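Local atomic coordinates of putative RNase YutE (Bacillus subtilis subsp. subtilis str. 168, PDB entry 1YLM), a protein that is probably an RNase acting as the toxic component of a putative type VII toxin-antitoxin system, probably neutralised by its cognate antitoxin YutD. Residues V76-V81 with R130-T135; R63-G66 with D70-D73. All coordinates share one frame; numbering follows the deposited sequence.

Overall arrangement
Interactions 1 and 2 sit at the two ends of the helix 71-77, with centres about 15 Å apart. Each is partly buried, with one buried residue (Val80 in interaction 1, Ile71 in interaction 2) and one exposed (Lys79 and Gly66). Interaction 2 is local: the loop after helix 32-59 folds back on the beginning of helix 71-77 through a proline and an isoleucine, with an aspartate carboxylate bonded to a loop amide. Interaction 1 is long-range and joins the turn after that helix to helix 119-137 by a tyrosine, a valine methyl and a bridging water on the polar side. The two meet where Val81 CG2 lies 3.8 Å from CE of Met72 (a selenomethionine), an apolar contact.

Interaction 1. Residues V76-V81 with R130-T135; sequences VDEKVV and RSYLET
A Schellman motif ends helix 71-77, and the turn it forms receives the ring of Tyr132 from helix 119-137. Lys79 has left helical geometry with a positive phi of 60°, while its N still bonds to Val76 O at 2.9 Å. The chain thereby turns toward helix 119-137, presenting the carbonyl of Glu78 and the side chain of Val80 to the tyrosine. Val80 CG2 sits over one face of the ring, offset toward its rim, in a CH-pi contact 4.0 Å from the Tyr132 ring centroid. This methyl lies anti to the carbonyl carbon of Val80, and its nearest ring atom is Tyr132 CE1 at 3.8 Å. Glu78 O approaches Tyr132 CE1 obliquely, at 3.7 Å.

With CG anti to the backbone N (chi1 -161°), the tyrosine reaches across to the other segment and brings its hydroxyl to a water lying at the ring edge, in its plane. Tyr132 OH donates to this water at 2.7 Å, and the water donates a hydrogen bond to Glu78 OE1 at 2.8 Å. The bend at chi2 of Glu78 (-75°) brings the carboxylate round to the water, with its plane nearly perpendicular to the ring. The water also lies unusually close to Glu78 O, a less certain second contact. No direct hydrogen bond joins the segments.

Met62 packs against Glu78, Val80 and Tyr132, and Phe60 meets the tyrosine edge-to-face. Val80 also touches Leu75 and Ile129, joining the end of helix 71-77 to helix 119-137.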
# COMPACT_ATOMS: atom_id res chain seq x y z
N VAL A 76 23.81 0.17 -7.11
CA VAL A 76 25.07 0.79 -6.74
C VAL A 76 26.26 0.06 -7.40
O VAL A 76 27.10 0.69 -8.03
CB VAL A 76 25.23 0.88 -5.19
CG1 VAL A 76 26.64 1.27 -4.79
CG2 VAL A 76 24.22 1.89 -4.62
N ASP A 77 26.31 -1.27 -7.24
CA ASP A 77 27.34 -2.11 -7.85
C ASP A 77 27.46 -1.85 -9.36
O ASP A 77 28.56 -1.81 -9.91
CB ASP A 77 27.03 -3.60 -7.64
CG ASP A 77 27.20 -4.05 -6.19
OD1 ASP A 77 27.83 -3.33 -5.38
OD2 ASP A 77 26.70 -5.15 -5.88
N GLU A 78 26.31 -1.65 -10.01
CA GLU A 78 26.24 -1.47 -11.47
C GLU A 78 26.42 -0.01 -11.88
O GLU A 78 26.33 0.33 -13.07
CB GLU A 78 24.93 -2.04 -12.01
CG GLU A 78 24.82 -3.54 -11.94
CD GLU A 78 25.67 -4.27 -12.99
OE1 GLU A 78 26.16 -3.64 -13.94
OE2 GLU A 78 25.83 -5.51 -12.84
N LYS A 79 26.68 0.84 -10.89
CA LYS A 79 26.92 2.26 -11.09
C LYS A 79 25.73 2.99 -11.74
O LYS A 79 25.90 3.94 -12.52
CB LYS A 79 28.21 2.49 -11.90
CG LYS A 79 29.49 2.52 -11.05
CD LYS A 79 29.93 1.16 -10.57
CE LYS A 79 31.22 1.27 -9.76
NZ LYS A 79 31.32 0.22 -8.70
N VAL A 80 24.52 2.52 -11.43
CA VAL A 80 23.31 3.23 -11.81
C VAL A 80 23.15 4.49 -10.94
O VAL A 80 22.85 5.56 -11.46
CB VAL A 80 22.05 2.33 -11.73
CG1 VAL A 80 20.83 3.10 -12.21
CG2 VAL A 80 22.24 1.05 -12.55
N VAL A 81 23.32 4.34 -9.63
CA VAL A 81 23.29 5.46 -8.69
C VAL A 81 24.61 5.47 -7.89
O VAL A 81 25.31 4.45 -7.86
CB VAL A 81 22.07 5.37 -7.72
CG1 VAL A 81 20.75 5.41 -8.50
CG2 VAL A 81 22.15 4.12 -6.84
N ARG A 130 17.31 7.42 -16.31
CA ARG A 130 17.25 7.85 -17.70
C ARG A 130 18.61 7.92 -18.36
O ARG A 130 18.72 7.53 -19.51
CB ARG A 130 16.54 9.20 -17.83
CG ARG A 130 15.06 9.14 -17.58
CD ARG A 130 14.51 10.54 -17.67
NE ARG A 130 13.11 10.56 -17.30
CZ ARG A 130 12.61 11.24 -16.29
NH1 ARG A 130 13.37 12.04 -15.55
NH2 ARG A 130 11.31 11.15 -16.05
N SER A 131 19.63 8.43 -17.65
CA SER A 131 21.00 8.48 -18.20
C SER A 131 21.51 7.09 -18.52
O SER A 131 22.11 6.86 -19.56
CB SER A 131 22.00 9.15 -17.23
OG SER A 131 21.58 10.45 -16.85
N TYR A 132 21.25 6.15 -17.62
CA TYR A 132 21.64 4.77 -17.82
C TYR A 132 20.95 4.18 -19.05
O TYR A 132 21.60 3.57 -19.89
CB TYR A 132 21.35 3.93 -16.58
CG TYR A 132 22.11 2.62 -16.54
CD1 TYR A 132 23.36 2.54 -15.91
CD2 TYR A 132 21.58 1.48 -17.13
CE1 TYR A 132 24.06 1.32 -15.87
CE2 TYR A 132 22.27 0.26 -17.09
CZ TYR A 132 23.50 0.19 -16.47
OH TYR A 132 24.15 -1.02 -16.47
N LEU A 133 19.64 4.38 -19.14
CA LEU A 133 18.85 3.93 -20.30
C LEU A 133 19.40 4.51 -21.61
O LEU A 133 19.59 3.79 -22.59
CB LEU A 133 17.37 4.31 -20.11
CG LEU A 133 16.60 3.53 -19.04
CD1 LEU A 133 15.22 4.11 -18.76
CD2 LEU A 133 16.50 2.05 -19.44
N GLU A 134 19.63 5.82 -21.61
CA GLU A 134 20.12 6.52 -22.80
C GLU A 134 21.51 6.04 -23.20
O GLU A 134 21.77 5.84 -24.39
CB GLU A 134 20.12 8.03 -22.56
CG GLU A 134 18.71 8.65 -22.53
CD GLU A 134 18.65 9.98 -21.79
OE1 GLU A 134 19.72 10.48 -21.35
OE2 GLU A 134 17.54 10.54 -21.65
N THR A 135 22.37 5.84 -22.21
CA THR A 135 23.74 5.36 -22.45
C THR A 135 23.77 3.93 -22.99
O THR A 135 24.53 3.64 -23.92
CB THR A 135 24.63 5.49 -21.17
OG1 THR A 135 24.66 6.87 -20.78
CG2 THR A 135 26.04 5.01 -21.42
O HOH W 1 26.44 -1.15 -15.10

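Interaction 2. Residues R63-G66 with D70-D73; sequences RDPG and DIMD
Apolar contacts between Pro65 and the start of helix 71-77 make up much of this interface. The proline ring directs CB at the other segment, where it touches two successive residues, Asp70 and Ile71: Ile71 CG1 at 4.0 Å, and the CB methylene of Asp70 at the same separation from Pro65 CB. The neighbouring ring atom Pro65 CG also comes within 4.1 Å of Ile71 CG1, so CB and CG of the pyrrolidine both meet this isoleucine branch, the two side chains crossing at a slant. CG1 occupies that place because it is anti to the carbonyl carbon of Ile71, beside the backbone N (chi1 -67°), while CG2 takes the position anti to the N.

The polar part is centred on Asp70. Its carboxylate, carried with CG beside its own backbone N (chi1 -59°), turns back to the preceding loop, where OD2 accepts a hydrogen bond from the backbone N of Ser67. The same oxygen, Asp70 OD2, lies 3.2 Å from Gly66 N and 3.4 Å from Gly66 CA.

Pro65 and Ile71 both rest on Asn54 of helix 32-59, and Pro65 on Ile57 as well, so the contact is backed by that long helix. The Ile71 side chain is about 9 Å from that of Arg96, the active-site residue inferred by similarity. The arrangement is a loop between two helices of the all-helical HepT-like fold, folded back on the helix it leads into, with Asp70, near the beginning of helix 71-77, bonded to a loop amide.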
# COMPACT_ATOMS: atom_id res chain seq x y z
N ARG A 63 22.83 -8.81 -11.21
CA ARG A 63 22.69 -9.81 -10.15
C ARG A 63 21.25 -9.85 -9.66
O ARG A 63 20.60 -8.81 -9.52
CB ARG A 63 23.64 -9.50 -8.99
CG ARG A 63 23.52 -10.46 -7.82
CD ARG A 63 24.70 -10.29 -6.89
NE ARG A 63 24.77 -11.41 -5.95
CZ ARG A 63 25.45 -12.54 -6.16
NH1 ARG A 63 26.15 -12.71 -7.28
NH2 ARG A 63 25.45 -13.49 -5.23
N ASP A 64 20.75 -11.04 -9.41
CA ASP A 64 19.38 -11.19 -8.95
C ASP A 64 19.26 -10.85 -7.45
O ASP A 64 20.04 -11.35 -6.64
CB ASP A 64 18.89 -12.60 -9.24
CG ASP A 64 17.41 -12.76 -9.05
OD1 ASP A 64 16.63 -11.97 -9.62
OD2 ASP A 64 17.02 -13.69 -8.32
N PRO A 65 18.31 -9.96 -7.09
CA PRO A 65 18.09 -9.61 -5.68
C PRO A 65 17.41 -10.74 -4.90
O PRO A 65 16.43 -11.32 -5.39
CB PRO A 65 17.16 -8.40 -5.76
CG PRO A 65 16.43 -8.56 -7.03
CD PRO A 65 17.38 -9.24 -7.98
N GLY A 66 17.91 -11.02 -3.71
CA GLY A 66 17.29 -12.01 -2.82
C GLY A 66 15.97 -11.51 -2.28
O GLY A 66 14.97 -12.25 -2.25
N ASP A 70 17.69 -5.80 -1.37
CA ASP A 70 18.98 -5.97 -2.07
C ASP A 70 19.08 -5.12 -3.35
O ASP A 70 20.18 -4.85 -3.85
CB ASP A 70 19.17 -7.44 -2.43
CG ASP A 70 19.16 -8.34 -1.21
OD1 ASP A 70 20.03 -8.12 -0.33
OD2 ASP A 70 18.29 -9.24 -1.13
N ILE A 71 17.93 -4.69 -3.85
CA ILE A 71 17.84 -3.94 -5.11
C ILE A 71 18.81 -2.76 -5.22
O ILE A 71 19.51 -2.62 -6.23
CB ILE A 71 16.36 -3.51 -5.38
CG1 ILE A 71 15.52 -4.76 -5.64
CG2 ILE A 71 16.28 -2.55 -6.56
CD1 ILE A 71 14.02 -4.56 -5.62
N MSE A 72 18.87 -1.92 -4.18
CA MSE A 72 19.67 -0.69 -4.26
C MSE A 72 21.15 -0.99 -4.33
O MSE A 72 21.89 -0.34 -5.06
CB MSE A 72 19.40 0.25 -3.07
CG MSE A 72 17.99 0.82 -3.04
SE MSE A 72 17.45 1.81 -4.68
CE MSE A 72 19.18 2.63 -5.09
N ASP A 73 21.57 -1.97 -3.55
CA ASP A 73 22.95 -2.42 -3.52
C ASP A 73 23.41 -2.87 -4.91
O ASP A 73 24.52 -2.58 -5.32
CB ASP A 73 23.11 -3.55 -2.50
CG ASP A 73 23.01 -3.04 -1.05
OD1 ASP A 73 23.26 -1.83 -0.82
OD2 ASP A 73 22.68 -3.86 -0.16